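Local coordinates for protein galactan 1,3-beta-galactosidase (Phanerochaete chrysosporium, PDB 7BYS) that probably hydrolyses beta-1,3-linked galactan as an exo-acting family 43 glycoside hydrolase and carries a family 35 carbohydrate-binding module, at residues H194-F199 with F277-P282; N158-F162 with A184-P189; N15-A19 with V48-T52; N1-S5 with D288-V292. All blocks are in the same frame, centred on the assembly; numbering follows the deposited sequence.

Interaction 1 of 4, residues H194-F199 with F277-P282; sequences HNGEYF and FSSGAP
An aromatic cluster of His-194, Phe-199 and Phe-277 joins a hairpin turn to a turn of the next sheet. His-194 to Glu-197 form a type I' turn between strands 189-194 and 197-204. Phe-277 to Gly-280 form a type I turn. The rings of His-194 and Phe-277 stack face to face, with centroids 4.2 Å apart and planes 23° apart. Phe-277 CB also lies over the imidazole, 3.9 Å from its centroid, in a CH-pi contact. CG of His-194 lies anti to the backbone N (chi1 169°), which lays the ring over Phe-277. Phe-277 then turns an edge to Phe-199. Its CE2 sits over the centre of that ring, 3.7 Å from Phe-199 CG, and the planes stand at 89°. This is a T-shaped pair. Pro-282 completes the packing: its CD is 3.8 Å from Phe-199 CE2, and its CB covers the Phe-277 face opposite His-194. A water in the imidazole plane lies 2.7 Å from His-194 NE2 and donates to Phe-277 O. Trp-215 of strand 214-218 touches Pro-282. Such packing between turns of successive antiparallel sheets fits neighbouring blades of the five-bladed beta-propeller of family 43.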
loop_
_atom_site.group_PDB
_atom_site.type_symbol
_atom_site.label_atom_id
_atom_site.label_comp_id
_atom_site.label_asym_id
_atom_site.label_seq_id
_atom_site.Cartn_x
_atom_site.Cartn_y
_atom_site.Cartn_z
ATOM N N HIS A 194 -13.872 -10.790 -10.288
ATOM C CA HIS A 194 -13.445 -12.156 -10.030
ATOM C C HIS A 194 -14.602 -13.056 -10.417
ATOM O O HIS A 194 -15.672 -12.967 -9.812
ATOM C CB HIS A 194 -13.100 -12.332 -8.554
ATOM C CG HIS A 194 -12.904 -13.755 -8.143
ATOM N ND1 HIS A 194 -11.736 -14.444 -8.384
ATOM C CD2 HIS A 194 -13.726 -14.618 -7.500
ATOM C CE1 HIS A 194 -11.849 -15.675 -7.914
ATOM N NE2 HIS A 194 -13.047 -15.806 -7.372
ATOM N N ASN A 195 -14.384 -13.893 -11.435
ATOM C CA ASN A 195 -15.388 -14.839 -11.928
ATOM C C ASN A 195 -16.726 -14.152 -12.205
ATOM O O ASN A 195 -17.793 -14.641 -11.832
ATOM C CB ASN A 195 -15.555 -16.022 -10.970
ATOM C CG ASN A 195 -14.324 -16.901 -10.911
ATOM O OD1 ASN A 195 -13.540 -16.959 -11.860
ATOM N ND2 ASN A 195 -14.151 -17.598 -9.795
ATOM N N GLY A 196 -16.661 -12.992 -12.859
ATOM C CA GLY A 196 -17.846 -12.257 -13.241
ATOM C C GLY A 196 -18.486 -11.431 -12.146
ATOM O O GLY A 196 -19.423 -10.671 -12.435
ATOM N N GLU A 197 -18.016 -11.548 -10.909
ATOM C CA GLU A 197 -18.538 -10.825 -9.759
ATOM C C GLU A 197 -17.623 -9.640 -9.467
ATOM O O GLU A 197 -16.421 -9.679 -9.752
ATOM C CB GLU A 197 -18.575 -11.772 -8.554
ATOM C CG GLU A 197 -19.144 -11.189 -7.277
ATOM C CD GLU A 197 -20.639 -11.413 -7.144
ATOM O OE1 GLU A 197 -21.157 -11.235 -6.014
ATOM O OE2 GLU A 197 -21.290 -11.760 -8.160
ATOM N N TYR A 198 -18.197 -8.581 -8.902
ATOM C CA TYR A 198 -17.457 -7.362 -8.592
ATOM C C TYR A 198 -17.097 -7.345 -7.111
ATOM O O TYR A 198 -17.958 -7.576 -6.255
ATOM C CB TYR A 198 -18.283 -6.115 -8.914
ATOM C CG TYR A 198 -18.770 -6.047 -10.336
ATOM C CD1 TYR A 198 -17.999 -5.448 -11.326
ATOM C CD2 TYR A 198 -20.004 -6.579 -10.694
ATOM C CE1 TYR A 198 -18.441 -5.386 -12.638
ATOM C CE2 TYR A 198 -20.452 -6.518 -12.009
ATOM C CZ TYR A 198 -19.670 -5.921 -12.967
ATOM O OH TYR A 198 -20.129 -5.865 -14.271
ATOM N N PHE A 199 -15.834 -7.059 -6.810
ATOM C CA PHE A 199 -15.356 -7.006 -5.436
ATOM C C PHE A 199 -14.828 -5.610 -5.148
ATOM O O PHE A 199 -13.875 -5.160 -5.796
ATOM C CB PHE A 199 -14.276 -8.064 -5.193
ATOM C CG PHE A 199 -14.822 -9.444 -5.100
ATOM C CD1 PHE A 199 -15.121 -10.155 -6.248
ATOM C CD2 PHE A 199 -15.068 -10.017 -3.872
ATOM C CE1 PHE A 199 -15.658 -11.441 -6.168
ATOM C CE2 PHE A 199 -15.606 -11.302 -3.783
ATOM C CZ PHE A 199 -15.894 -12.007 -4.938
ATOM N N PHE A 277 -8.503 -15.545 -3.277
ATOM C CA PHE A 277 -9.941 -15.763 -3.369
ATOM C C PHE A 277 -10.333 -17.227 -3.218
ATOM O O PHE A 277 -11.516 -17.551 -3.377
ATOM C CB PHE A 277 -10.458 -15.288 -4.732
ATOM C CG PHE A 277 -10.635 -13.796 -4.846
ATOM C CD1 PHE A 277 -9.538 -12.961 -4.990
ATOM C CD2 PHE A 277 -11.908 -13.233 -4.841
ATOM C CE1 PHE A 277 -9.698 -11.589 -5.113
ATOM C CE2 PHE A 277 -12.074 -11.861 -4.962
ATOM C CZ PHE A 277 -10.968 -11.042 -5.104
ATOM N N SER A 278 -9.377 -18.112 -2.929
ATOM C CA SER A 278 -9.647 -19.547 -2.943
ATOM C C SER A 278 -10.781 -19.963 -2.012
ATOM O O SER A 278 -11.374 -21.026 -2.222
ATOM C CB SER A 278 -8.383 -20.325 -2.588
ATOM O OG SER A 278 -7.944 -19.976 -1.285
ATOM N N SER A 279 -11.095 -19.173 -0.990
ATOM C CA SER A 279 -12.202 -19.497 -0.101
ATOM C C SER A 279 -13.518 -18.868 -0.545
ATOM O O SER A 279 -14.519 -18.986 0.169
ATOM C CB SER A 279 -11.876 -19.082 1.336
ATOM O OG SER A 279 -12.136 -17.701 1.539
ATOM N N GLY A 280 -13.544 -18.220 -1.709
ATOM C CA GLY A 280 -14.677 -17.421 -2.126
ATOM C C GLY A 280 -14.712 -16.022 -1.550
ATOM O O GLY A 280 -15.353 -15.137 -2.135
ATOM N N ALA A 281 -14.051 -15.796 -0.423
ATOM C CA ALA A 281 -13.891 -14.486 0.175
ATOM C C ALA A 281 -12.448 -14.060 -0.013
ATOM O O ALA A 281 -11.544 -14.874 0.219
ATOM C CB ALA A 281 -14.201 -14.579 1.669
ATOM N N PRO A 282 -12.178 -12.832 -0.450
ATOM C CA PRO A 282 -10.781 -12.408 -0.601
ATOM C C PRO A 282 -10.137 -12.162 0.756
ATOM O O PRO A 282 -10.769 -11.652 1.680
ATOM C CB PRO A 282 -10.883 -11.114 -1.418
ATOM C CG PRO A 282 -12.274 -10.609 -1.164
ATOM C CD PRO A 282 -13.129 -11.836 -0.975
HETATM O O HOH W 1 -13.527 -17.921 -5.836
#

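Interaction 2 of 4, residues N158-F162 with A184-P189; sequences NNQNF and ATLEAP
Phe-162 is the main bump, and Leu-186 and Pro-189 form the hollow that takes it. Its CG points anti to the backbone N (chi1 -175°), carrying the ring toward residues 186-189. One flank of the ring, at CD1, lies 3.9 Å from Leu-186 CB, where the two side chains cross at about a right angle. The far end meets the proline: Phe-162 CZ is 3.5 Å from Pro-189 CB, which lies at the ring edge. At the other end of the contact the backbones close up. Thr-185 N donates to Gln-160 O at 3.1 Å, nearly straight at 174°, although it sits above the carbonyl plane. Thr-185 CA-H points at Asn-159 O. Beside them, Thr-185 CG2 packs 3.4 Å from Gln-160 OE1, and Gln-160 NE2 bonds back to Asn-158 O at 2.9 Å. Two waters bridge the segments. One donates to Asn-159 OD1 and Glu-187 OE1, the other to Asn-159 O and Leu-186 O. Gln-160 and Asn-161 form a classic beta bulge against strand 150-156. Glu-187 lies beside the galactose-binding Asp-137 and Gln-242. Phe-162 touches Leu-153 of its own sheet and Leu-200 of strand 197-204, so its ring spans from its own sheet to the next.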
loop_
_atom_site.group_PDB
_atom_site.type_symbol
_atom_site.label_atom_id
_atom_site.label_comp_id
_atom_site.label_asym_id
_atom_site.label_seq_id
_atom_site.Cartn_x
_atom_site.Cartn_y
_atom_site.Cartn_z
ATOM N N ASN A 158 -19.341 14.733 2.596
ATOM C CA ASN A 158 -18.455 14.890 3.753
ATOM C C ASN A 158 -17.958 13.535 4.253
ATOM O O ASN A 158 -17.887 13.281 5.453
ATOM C CB ASN A 158 -19.110 15.707 4.870
ATOM C CG ASN A 158 -19.318 17.161 4.487
ATOM O OD1 ASN A 158 -18.625 17.695 3.620
ATOM N ND2 ASN A 158 -20.272 17.813 5.139
ATOM N N ASN A 159 -17.630 12.650 3.311
ATOM C CA ASN A 159 -17.120 11.295 3.519
ATOM C C ASN A 159 -18.160 10.317 4.060
ATOM O O ASN A 159 -17.836 9.145 4.255
ATOM C CB ASN A 159 -15.842 11.244 4.374
ATOM C CG ASN A 159 -14.605 11.715 3.615
ATOM O OD1 ASN A 159 -14.600 11.798 2.389
ATOM N ND2 ASN A 159 -13.541 11.995 4.349
ATOM N N GLN A 160 -19.405 10.742 4.274
ATOM C CA GLN A 160 -20.367 9.873 4.943
ATOM C C GLN A 160 -20.992 8.834 4.019
ATOM O O GLN A 160 -21.293 7.727 4.471
ATOM C CB GLN A 160 -21.471 10.698 5.605
ATOM C CG GLN A 160 -20.948 11.701 6.617
ATOM C CD GLN A 160 -20.016 11.051 7.618
ATOM O OE1 GLN A 160 -20.445 10.250 8.457
ATOM N NE2 GLN A 160 -18.726 11.362 7.516
ATOM N N ASN A 161 -21.194 9.151 2.743
ATOM C CA ASN A 161 -21.955 8.307 1.831
ATOM C C ASN A 161 -21.044 7.888 0.690
ATOM O O ASN A 161 -20.482 8.745 -0.003
ATOM C CB ASN A 161 -23.170 9.056 1.270
ATOM C CG ASN A 161 -24.083 9.591 2.364
ATOM O OD1 ASN A 161 -24.181 9.018 3.447
ATOM N ND2 ASN A 161 -24.749 10.705 2.081
ATOM N N PHE A 162 -20.918 6.584 0.486
ATOM C CA PHE A 162 -20.048 6.053 -0.552
ATOM C C PHE A 162 -20.843 5.815 -1.828
ATOM O O PHE A 162 -21.888 5.155 -1.803
ATOM C CB PHE A 162 -19.404 4.737 -0.115
ATOM C CG PHE A 162 -18.426 4.228 -1.114
ATOM C CD1 PHE A 162 -17.173 4.813 -1.216
ATOM C CD2 PHE A 162 -18.771 3.218 -1.997
ATOM C CE1 PHE A 162 -16.268 4.372 -2.174
ATOM C CE2 PHE A 162 -17.880 2.783 -2.959
ATOM C CZ PHE A 162 -16.637 3.360 -3.047
ATOM N N ALA A 184 -21.904 4.932 5.205
ATOM C CA ALA A 184 -20.908 3.868 5.205
ATOM C C ALA A 184 -19.510 4.329 5.602
ATOM O O ALA A 184 -18.698 3.489 6.002
ATOM C CB ALA A 184 -20.873 3.203 3.831
ATOM N N THR A 185 -19.216 5.627 5.505
ATOM C CA THR A 185 -17.906 6.201 5.850
ATOM C C THR A 185 -16.752 5.402 5.249
ATOM O O THR A 185 -15.798 5.020 5.934
ATOM C CB THR A 185 -17.715 6.426 7.360
ATOM O OG1 THR A 185 -17.669 5.169 8.057
ATOM C CG2 THR A 185 -18.825 7.320 7.930
ATOM N N LEU A 186 -16.845 5.157 3.953
ATOM C CA LEU A 186 -15.839 4.383 3.242
ATOM C C LEU A 186 -14.961 5.304 2.414
ATOM O O LEU A 186 -15.437 6.282 1.828
ATOM C CB LEU A 186 -16.487 3.341 2.325
ATOM C CG LEU A 186 -17.280 2.221 3.013
ATOM C CD1 LEU A 186 -18.060 1.422 2.000
ATOM C CD2 LEU A 186 -16.368 1.323 3.841
ATOM N N GLU A 187 -13.679 4.969 2.341
ATOM C CA GLU A 187 -12.784 5.682 1.439
ATOM C C GLU A 187 -11.776 4.693 0.860
ATOM O O GLU A 187 -11.942 3.472 0.961
ATOM C CB GLU A 187 -12.198 6.938 2.094
ATOM C CG GLU A 187 -11.279 6.656 3.260
ATOM C CD GLU A 187 -10.713 7.939 3.868
ATOM O OE1 GLU A 187 -11.134 9.046 3.467
ATOM O OE2 GLU A 187 -9.837 7.844 4.750
ATOM N N ALA A 188 -10.749 5.228 0.193
ATOM C CA ALA A 188 -9.718 4.427 -0.467
ATOM C C ALA A 188 -10.283 3.234 -1.245
ATOM O O ALA A 188 -9.861 2.080 -1.036
ATOM C CB ALA A 188 -8.685 3.975 0.569
ATOM N N PRO A 189 -11.238 3.452 -2.146
ATOM C CA PRO A 189 -11.891 2.323 -2.811
ATOM C C PRO A 189 -11.077 1.767 -3.969
ATOM O O PRO A 189 -10.251 2.446 -4.579
ATOM C CB PRO A 189 -13.182 2.945 -3.358
ATOM C CG PRO A 189 -12.786 4.368 -3.664
ATOM C CD PRO A 189 -11.856 4.740 -2.529
HETATM O O HOH W 2 -12.260 10.500 1.358
HETATM O O HOH W 3 -18.019 7.198 2.113
#

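Interaction 3 of 4, residues N15-A19 with V48-T52; sequences NTIQA and VSCYT
Tyr-51 has the largest share of this contact, reaching from strand 48-53 to the loop 15-19. Its OH accepts a hydrogen bond from Gln-18 N at 2.9 Å, nearly straight at 172°. The same OH donates to a water at 2.6 Å, and that water donates in turn to Thr-16 O. These two bonds help fix where the phenol end sits. Ile-17 covers one face of the ring: its CG2 lies 4.2 Å from the Tyr-51 centroid and 19° off the normal, a CH-pi contact offset toward the rim. CG2 is placed there because it lies anti to the Ile-17 backbone N. Ala-19 CB packs obliquely, 3.9 Å from Tyr-51 CE1. The strand belongs to the first four-stranded antiparallel sheet, consistent with the first blade of the family 43 beta-propeller. Cys-50 points the other way and forms a disulfide with Cys-119, in the loop between strands 109-115 and 123-128. Both backbone polar atoms of Gln-18 are bonded across the contact. Ser-49 OG donates to Gln-18 O at 2.7 Å, with the donor tilted 23° from the carbonyl plane. That carbonyl oxygen also lies in the Tyr-51 ring plane, at its edge. The Gln-18 side chain, bent at chi2, leads away: OE1 is bonded to His-20 NE2 and Lys-38 N, and NE2 to Gly-266 O. Tyr-270 OH bonds both Ile-17 O and Ala-19 N, so the last propeller sheet also grips the loop.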
loop_
_atom_site.group_PDB
_atom_site.type_symbol
_atom_site.label_atom_id
_atom_site.label_comp_id
_atom_site.label_asym_id
_atom_site.label_seq_id
_atom_site.Cartn_x
_atom_site.Cartn_y
_atom_site.Cartn_z
ATOM N N ASN A 15 16.483 5.012 -7.521
ATOM C CA ASN A 15 15.806 6.039 -6.750
ATOM C C ASN A 15 14.534 5.458 -6.152
ATOM O O ASN A 15 13.876 4.605 -6.751
ATOM C CB ASN A 15 15.432 7.214 -7.649
ATOM C CG ASN A 15 16.645 7.955 -8.160
ATOM O OD1 ASN A 15 17.568 8.239 -7.396
ATOM N ND2 ASN A 15 16.650 8.276 -9.454
ATOM N N THR A 16 14.200 5.914 -4.952
ATOM C CA THR A 16 12.981 5.454 -4.299
ATOM C C THR A 16 11.757 5.778 -5.156
ATOM O O THR A 16 11.617 6.893 -5.670
ATOM C CB THR A 16 12.854 6.103 -2.922
ATOM O OG1 THR A 16 14.097 5.964 -2.222
ATOM C CG2 THR A 16 11.752 5.426 -2.116
ATOM N N ILE A 17 10.893 4.781 -5.349
ATOM C CA ILE A 17 9.682 4.981 -6.140
ATOM C C ILE A 17 8.772 5.966 -5.423
ATOM O O ILE A 17 8.557 5.857 -4.205
ATOM C CB ILE A 17 8.981 3.634 -6.365
ATOM C CG1 ILE A 17 9.836 2.760 -7.287
ATOM C CG2 ILE A 17 7.577 3.841 -6.955
ATOM C CD1 ILE A 17 9.354 1.338 -7.410
ATOM N N GLN A 18 8.248 6.940 -6.173
ATOM C CA GLN A 18 7.352 7.981 -5.673
ATOM C C GLN A 18 6.036 7.885 -6.436
ATOM O O GLN A 18 5.797 8.639 -7.382
ATOM C CB GLN A 18 7.990 9.349 -5.838
ATOM C CG GLN A 18 9.188 9.552 -4.913
ATOM C CD GLN A 18 8.779 9.712 -3.470
ATOM O OE1 GLN A 18 7.602 9.886 -3.165
ATOM N NE2 GLN A 18 9.752 9.643 -2.567
ATOM N N ALA A 19 5.185 6.951 -6.022
ATOM C CA ALA A 19 3.916 6.693 -6.700
ATOM C C ALA A 19 2.878 6.248 -5.665
ATOM O O ALA A 19 2.319 5.152 -5.708
ATOM C CB ALA A 19 4.113 5.684 -7.829
ATOM N N VAL A 48 2.185 13.809 -10.785
ATOM C CA VAL A 48 1.752 12.425 -10.962
ATOM C C VAL A 48 2.875 11.742 -11.732
ATOM O O VAL A 48 3.157 12.108 -12.876
ATOM C CB VAL A 48 0.415 12.321 -11.711
ATOM C CG1 VAL A 48 0.076 10.844 -11.979
ATOM C CG2 VAL A 48 -0.710 12.974 -10.915
ATOM N N SER A 49 3.530 10.774 -11.097
ATOM C CA SER A 49 4.607 10.018 -11.701
ATOM C C SER A 49 4.071 8.940 -12.636
ATOM O O SER A 49 2.878 8.607 -12.634
ATOM C CB SER A 49 5.447 9.363 -10.611
ATOM O OG SER A 49 4.603 8.564 -9.787
ATOM N N CYS A 50 4.975 8.395 -13.448
ATOM C CA CYS A 50 4.642 7.330 -14.379
ATOM C C CYS A 50 5.824 6.383 -14.459
ATOM O O CYS A 50 6.899 6.781 -14.926
ATOM C CB CYS A 50 4.348 7.907 -15.771
ATOM S SG CYS A 50 3.458 6.723 -16.868
ATOM N N TYR A 51 5.618 5.141 -14.028
ATOM C CA TYR A 51 6.629 4.094 -14.087
ATOM C C TYR A 51 6.102 2.947 -14.931
ATOM O O TYR A 51 4.914 2.630 -14.882
ATOM C CB TYR A 51 6.937 3.538 -12.691
ATOM C CG TYR A 51 7.511 4.523 -11.705
ATOM C CD1 TYR A 51 6.696 5.420 -11.045
ATOM C CD2 TYR A 51 8.876 4.530 -11.420
ATOM C CE1 TYR A 51 7.214 6.322 -10.140
ATOM C CE2 TYR A 51 9.411 5.429 -10.507
ATOM C CZ TYR A 51 8.579 6.322 -9.869
ATOM O OH TYR A 51 9.056 7.234 -8.949
ATOM N N THR A 52 6.990 2.303 -15.679
ATOM C CA THR A 52 6.596 1.191 -16.529
ATOM C C THR A 52 7.313 -0.094 -16.123
ATOM O O THR A 52 8.428 -0.068 -15.590
ATOM C CB THR A 52 6.868 1.490 -18.003
ATOM O OG1 THR A 52 8.279 1.580 -18.205
ATOM C CG2 THR A 52 6.213 2.796 -18.430
HETATM O O HOH W 4 11.639 7.198 -8.487
#

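Interaction 4 of 4, residues N1-S5 with D288-V292; sequences NQIVS and DVWSV
A single antiparallel beta bridge, the hydrogen-bonded pair Ile-3 and Trp-290, ties the N-terminus to strand 290-293. Ile-3 N donates to Trp-290 O at 2.7 Å. The return bond from Trp-290 N to Ile-3 O is longer, at 3.2 Å. The side chains of the pair also meet. Trp-290 CG lies between the backbone N and the carbonyl carbon (chi1 58°), which folds the indole back against the Ile-3 side chain. Ile-3 CD1 stands over the six-membered ring, 3.6 Å from its centroid and 16° off the normal, in a CH-pi contact. Ile-3 CG2 packs near the NE1 end of the indole. CD1 also touches Val-292 CG1 at 3.8 Å. The polar end is Asn-1, whose OD1 accepts from Val-292 N at 3.0 Å, the donor lying above its carbonyl plane. In one of its two conformers, Gln-2 places CG 3.8 Å from Val-289 CG1. Beyond the bridge, a water donates to both Ser-5 O and Asp-288 O. Trp-290 NE1 bonds Trp-272 O of the propeller strand 269-276. Asp-288 bonds Tyr-358, Ser-394 and Tyr-427 of the C-terminal module. Strand 290-293 pairs with 298-301 on its other edge, so the N-terminal segment joins this two-stranded antiparallel sheet by one beta bridge, at the joint between propeller and beta-sandwich binding module.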
loop_
_atom_site.group_PDB
_atom_site.type_symbol
_atom_site.label_atom_id
_atom_site.label_comp_id
_atom_site.label_asym_id
_atom_site.label_seq_id
_atom_site.Cartn_x
_atom_site.Cartn_y
_atom_site.Cartn_z
ATOM N N ASN A 1 12.924 -11.359 -8.566
ATOM C CA ASN A 1 11.525 -10.993 -8.386
ATOM C C ASN A 1 11.082 -11.220 -6.942
ATOM O O ASN A 1 10.590 -12.293 -6.600
ATOM C CB ASN A 1 10.639 -11.804 -9.337
ATOM C CG ASN A 1 9.210 -11.287 -9.395
ATOM O OD1 ASN A 1 8.461 -11.380 -8.418
ATOM N ND2 ASN A 1 8.822 -10.744 -10.548
ATOM N N GLN A 2 11.272 -10.217 -6.085
ATOM C CA GLN A 2 10.809 -10.281 -4.706
ATOM C C GLN A 2 10.039 -9.007 -4.392
ATOM O O GLN A 2 10.579 -7.904 -4.536
ATOM C CB GLN A 2 11.985 -10.431 -3.737
ATOM C CG GLN A 2 12.563 -11.836 -3.653
ATOM C CD GLN A 2 13.855 -11.874 -2.860
ATOM O OE1 GLN A 2 14.652 -10.939 -2.911
ATOM N NE2 GLN A 2 14.064 -12.956 -2.117
ATOM N N ILE A 3 8.788 -9.163 -3.969
ATOM C CA ILE A 3 7.959 -8.058 -3.496
ATOM C C ILE A 3 8.010 -8.081 -1.978
ATOM O O ILE A 3 7.536 -9.032 -1.352
ATOM C CB ILE A 3 6.513 -8.203 -3.993
ATOM C CG1 ILE A 3 6.486 -8.118 -5.520
ATOM C CG2 ILE A 3 5.614 -7.127 -3.362
ATOM C CD1 ILE A 3 5.137 -8.399 -6.106
ATOM N N VAL A 4 8.566 -7.027 -1.383
ATOM C CA VAL A 4 8.932 -7.020 0.030
ATOM C C VAL A 4 8.272 -5.801 0.677
ATOM O O VAL A 4 8.802 -4.685 0.653
ATOM C CB VAL A 4 10.448 -7.025 0.231
ATOM C CG1 VAL A 4 10.769 -7.137 1.706
ATOM C CG2 VAL A 4 11.064 -8.183 -0.553
ATOM N N SER A 5 7.086 -6.001 1.243
ATOM C CA SER A 5 6.287 -4.889 1.742
ATOM C C SER A 5 6.967 -4.219 2.929
ATOM O O SER A 5 7.352 -4.875 3.900
ATOM C CB SER A 5 4.917 -5.402 2.165
ATOM O OG SER A 5 4.153 -5.702 1.010
ATOM N N ASP A 288 5.793 -11.791 3.807
ATOM C CA ASP A 288 6.840 -10.782 3.927
ATOM C C ASP A 288 7.642 -10.662 2.641
ATOM O O ASP A 288 8.093 -9.568 2.288
ATOM C CB ASP A 288 7.814 -11.146 5.057
ATOM C CG ASP A 288 7.145 -11.254 6.424
ATOM O OD1 ASP A 288 6.365 -10.355 6.796
ATOM O OD2 ASP A 288 7.427 -12.235 7.144
ATOM N N VAL A 289 7.812 -11.778 1.930
ATOM C CA VAL A 289 8.570 -11.848 0.687
ATOM C C VAL A 289 7.793 -12.762 -0.249
ATOM O O VAL A 289 7.540 -13.923 0.081
ATOM C CB VAL A 289 9.979 -12.422 0.929
ATOM C CG1 VAL A 289 10.762 -12.488 -0.369
ATOM C CG2 VAL A 289 10.743 -11.592 1.963
ATOM N N TRP A 290 7.393 -12.249 -1.406
ATOM C CA TRP A 290 6.702 -13.091 -2.369
ATOM C C TRP A 290 7.091 -12.682 -3.775
ATOM O O TRP A 290 7.605 -11.590 -4.011
ATOM C CB TRP A 290 5.171 -13.091 -2.181
ATOM C CG TRP A 290 4.504 -11.755 -2.277
ATOM C CD1 TRP A 290 4.497 -10.774 -1.329
ATOM C CD2 TRP A 290 3.685 -11.283 -3.354
ATOM N NE1 TRP A 290 3.746 -9.705 -1.763
ATOM C CE2 TRP A 290 3.233 -9.993 -3.003
ATOM C CE3 TRP A 290 3.310 -11.812 -4.589
ATOM C CZ2 TRP A 290 2.418 -9.232 -3.843
ATOM C CZ3 TRP A 290 2.503 -11.052 -5.429
ATOM C CH2 TRP A 290 2.058 -9.786 -5.051
ATOM N N SER A 291 6.846 -13.587 -4.719
ATOM C CA SER A 291 7.154 -13.357 -6.122
ATOM C C SER A 291 5.868 -13.422 -6.929
ATOM O O SER A 291 4.916 -14.110 -6.554
ATOM C CB SER A 291 8.131 -14.411 -6.646
ATOM O OG SER A 291 9.382 -14.284 -6.000
ATOM N N VAL A 292 5.848 -12.706 -8.046
ATOM C CA VAL A 292 4.665 -12.614 -8.886
ATOM C C VAL A 292 5.046 -12.998 -10.307
ATOM O O VAL A 292 6.148 -12.685 -10.772
ATOM C CB VAL A 292 4.026 -11.203 -8.825
ATOM C CG1 VAL A 292 4.930 -10.145 -9.463
ATOM C CG2 VAL A 292 2.657 -11.214 -9.481
HETATM O O HOH W 5 7.660 -7.569 4.195
#

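How the interactions relate
Interactions 1 to 3 lie within the loop that interaction 4 closes, and none touches another. Interactions 1 and 2 reach the same sheet through strands 197-204 and 186-187, with nearest atoms about 8 Å apart. Interaction 2 is closest to the residues that bind galactose, absent from this apo form: the Glu-187 side chain is about 3 Å from those of Asp-137 and Gln-242. The Ala-19 side chain of interaction 3 is about 11 Å from that of Arg-82, another one. Interaction 1 lies away from known sites. Interactions 2 and 4 are on opposite sides of the chain centre, 31 Å apart between centres. In interaction 4 the Asp-288 side chain is about 13 Å from the bound calcium.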